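Local atomic coordinates of tryptophanyl-tRNA synthetase (Campylobacter jejuni subsp. jejuni, PDB entry 3TZL), a protein that catalyses the ATP-dependent attachment of tryptophan to tRNA(Trp), as a homodimeric class I aminoacyl-tRNA synthetase. Residues G19-A24 with N274-E279. Numbering follows the deposited sequence.
Sequences GNYFGA and NAYFKE. With ADP (adenosine-5'-diphosphate), chain I.
Phe277 turns its ring edge onto a face of Tyr21. The pair is T-shaped, with centroids 5.5 Å apart and planes at 79°. Phe277 CE1 sits over the centre of the Tyr21 ring, and Phe277 CZ lies 3.9 Å from Tyr21 CD2. Tyr276 and Tyr21 point at each other from opposite directions. Tyr276 OH meets the edge of the Tyr21 ring, 3.6 Å from Tyr21 CE2, and also lies 3.8 Å from CE1 of Phe22. The Phe22 and Tyr276 rings meet obliquely. CG of Tyr21 is anti to the backbone N (chi1 -179°), which extends the ring from helix 18-30 toward Phe277. Within each segment the neighbouring rings also pack: Tyr21 CD2 lies over the Phe22 face, and Tyr276 CD1 over that of Phe277. Phe242 meets both Phe22 and Tyr276 edge-to-face, while Leu70 and Ile203 touch Tyr21 and Phe277. On the ADP side of the helix, Asn20 ND2 donates to both O1A (3.0 Å) and O4' (3.1 Å) of ADP. Its OD1 accepts from His17 N, which fixes the amide's orientation. Helix 18-30, which carries the end of the predicted HIGH region, thus turns aromatic rings to the junction of helices 262-276 and 278-289 and a polar amide to the nucleotide, with Gly23 close to the adenine.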
# COMPACT_ATOMS: atom_id res chain seq x y z
N GLY B 19 -12.50 27.33 17.05
CA GLY B 19 -11.40 26.77 17.83
C GLY B 19 -10.32 26.17 16.94
O GLY B 19 -9.13 26.36 17.18
N ASN B 20 -10.74 25.45 15.90
CA ASN B 20 -9.80 24.96 14.89
C ASN B 20 -9.11 26.13 14.23
O ASN B 20 -7.92 26.08 13.95
CB ASN B 20 -10.53 24.13 13.84
CG ASN B 20 -11.24 22.94 14.43
OD1 ASN B 20 -12.46 22.83 14.33
ND2 ASN B 20 -10.49 22.03 15.05
N TYR B 21 -9.87 27.20 13.98
CA TYR B 21 -9.32 28.35 13.28
C TYR B 21 -8.27 29.09 14.10
O TYR B 21 -7.13 29.22 13.68
CB TYR B 21 -10.41 29.32 12.85
CG TYR B 21 -9.82 30.49 12.11
CD1 TYR B 21 -9.21 30.30 10.88
CD2 TYR B 21 -9.83 31.76 12.64
CE1 TYR B 21 -8.64 31.34 10.19
CE2 TYR B 21 -9.26 32.82 11.96
CZ TYR B 21 -8.67 32.60 10.73
OH TYR B 21 -8.10 33.63 10.02
N PHE B 22 -8.68 29.58 15.26
CA PHE B 22 -7.78 30.41 16.05
C PHE B 22 -6.75 29.57 16.79
O PHE B 22 -5.73 30.08 17.25
CB PHE B 22 -8.56 31.29 17.04
CG PHE B 22 -9.36 32.38 16.36
CD1 PHE B 22 -8.73 33.50 15.83
CD2 PHE B 22 -10.74 32.29 16.25
CE1 PHE B 22 -9.46 34.50 15.19
CE2 PHE B 22 -11.48 33.28 15.62
CZ PHE B 22 -10.84 34.39 15.09
N GLY B 23 -7.03 28.27 16.90
CA GLY B 23 -6.13 27.35 17.58
C GLY B 23 -5.05 26.73 16.70
O GLY B 23 -3.98 26.38 17.19
N ALA B 24 -5.32 26.57 15.40
CA ALA B 24 -4.34 25.92 14.53
C ALA B 24 -4.25 26.52 13.13
O ALA B 24 -3.16 26.77 12.62
CB ALA B 24 -4.62 24.43 14.44
N ASN B 274 -20.26 36.96 11.58
CA ASN B 274 -20.72 36.95 10.20
C ASN B 274 -19.88 37.82 9.28
O ASN B 274 -19.67 37.47 8.11
CB ASN B 274 -22.20 37.35 10.10
CG ASN B 274 -23.13 36.20 10.44
OD1 ASN B 274 -22.86 35.05 10.09
ND2 ASN B 274 -24.23 36.50 11.14
N ALA B 275 -19.39 38.94 9.80
CA ALA B 275 -18.63 39.88 8.98
C ALA B 275 -17.20 39.38 8.81
O ALA B 275 -16.63 39.50 7.73
CB ALA B 275 -18.64 41.28 9.61
N TYR B 276 -16.65 38.81 9.87
CA TYR B 276 -15.28 38.32 9.86
C TYR B 276 -15.10 37.14 8.89
O TYR B 276 -14.06 37.00 8.26
CB TYR B 276 -14.88 37.92 11.28
CG TYR B 276 -13.43 37.52 11.45
CD1 TYR B 276 -13.00 36.23 11.17
CD2 TYR B 276 -12.49 38.44 11.92
CE1 TYR B 276 -11.67 35.86 11.32
CE2 TYR B 276 -11.15 38.08 12.08
CZ TYR B 276 -10.75 36.79 11.79
OH TYR B 276 -9.44 36.43 11.95
N PHE B 277 -16.12 36.30 8.77
CA PHE B 277 -15.99 35.11 7.93
C PHE B 277 -16.73 35.22 6.61
O PHE B 277 -16.77 34.28 5.82
CB PHE B 277 -16.44 33.86 8.68
CG PHE B 277 -15.43 33.38 9.69
CD1 PHE B 277 -14.16 32.97 9.27
CD2 PHE B 277 -15.73 33.33 11.03
CE1 PHE B 277 -13.22 32.51 10.18
CE2 PHE B 277 -14.79 32.88 11.96
CZ PHE B 277 -13.53 32.46 11.53
N LYS B 278 -17.30 36.40 6.37
CA LYS B 278 -18.17 36.61 5.22
C LYS B 278 -17.46 36.22 3.92
O LYS B 278 -18.01 35.49 3.11
CB LYS B 278 -18.63 38.06 5.14
CG LYS B 278 -19.62 38.33 4.03
CD LYS B 278 -20.21 39.73 4.16
CE LYS B 278 -21.12 40.07 3.00
NZ LYS B 278 -20.37 40.07 1.71
N GLU B 279 -16.23 36.69 3.76
CA GLU B 279 -15.49 36.45 2.52
C GLU B 279 -15.12 34.98 2.38
O GLU B 279 -15.24 34.39 1.31
CB GLU B 279 -14.25 37.34 2.49
CG GLU B 279 -13.62 37.52 1.12
CD GLU B 279 -13.09 38.94 0.91
OE1 GLU B 279 -13.71 39.90 1.46
OE2 GLU B 279 -12.07 39.11 0.21
PB ADP I . -12.39 18.63 18.61
O1B ADP I . -13.51 19.63 18.48
O2B ADP I . -12.57 17.41 17.75
O3B ADP I . -11.95 18.31 20.03
PA ADP I . -10.21 18.79 16.83
O1A ADP I . -10.85 19.05 15.49
O2A ADP I . -9.84 17.37 17.20
O3A ADP I . -11.17 19.44 17.96
O5' ADP I . -8.88 19.71 16.93
C5' ADP I . -8.01 19.88 15.81
C4' ADP I . -7.00 20.98 16.10
O4' ADP I . -7.66 22.23 16.36
C3' ADP I . -6.16 20.65 17.33
O3' ADP I . -4.84 20.32 16.90
C2' ADP I . -6.15 21.91 18.18
O2' ADP I . -4.86 22.53 18.14
C1' ADP I . -7.14 22.86 17.54
N9 ADP I . -8.26 23.16 18.48
C8 ADP I . -9.43 22.49 18.57
N7 ADP I . -10.23 23.02 19.53
C5 ADP I . -9.57 24.06 20.06
C6 ADP I . -9.84 25.06 21.12
N6 ADP I . -11.02 25.04 21.80
N1 ADP I . -8.89 25.98 21.38
C2 ADP I . -7.71 26.00 20.71
N3 ADP I . -7.40 25.12 19.73
C4 ADP I . -8.27 24.15 19.37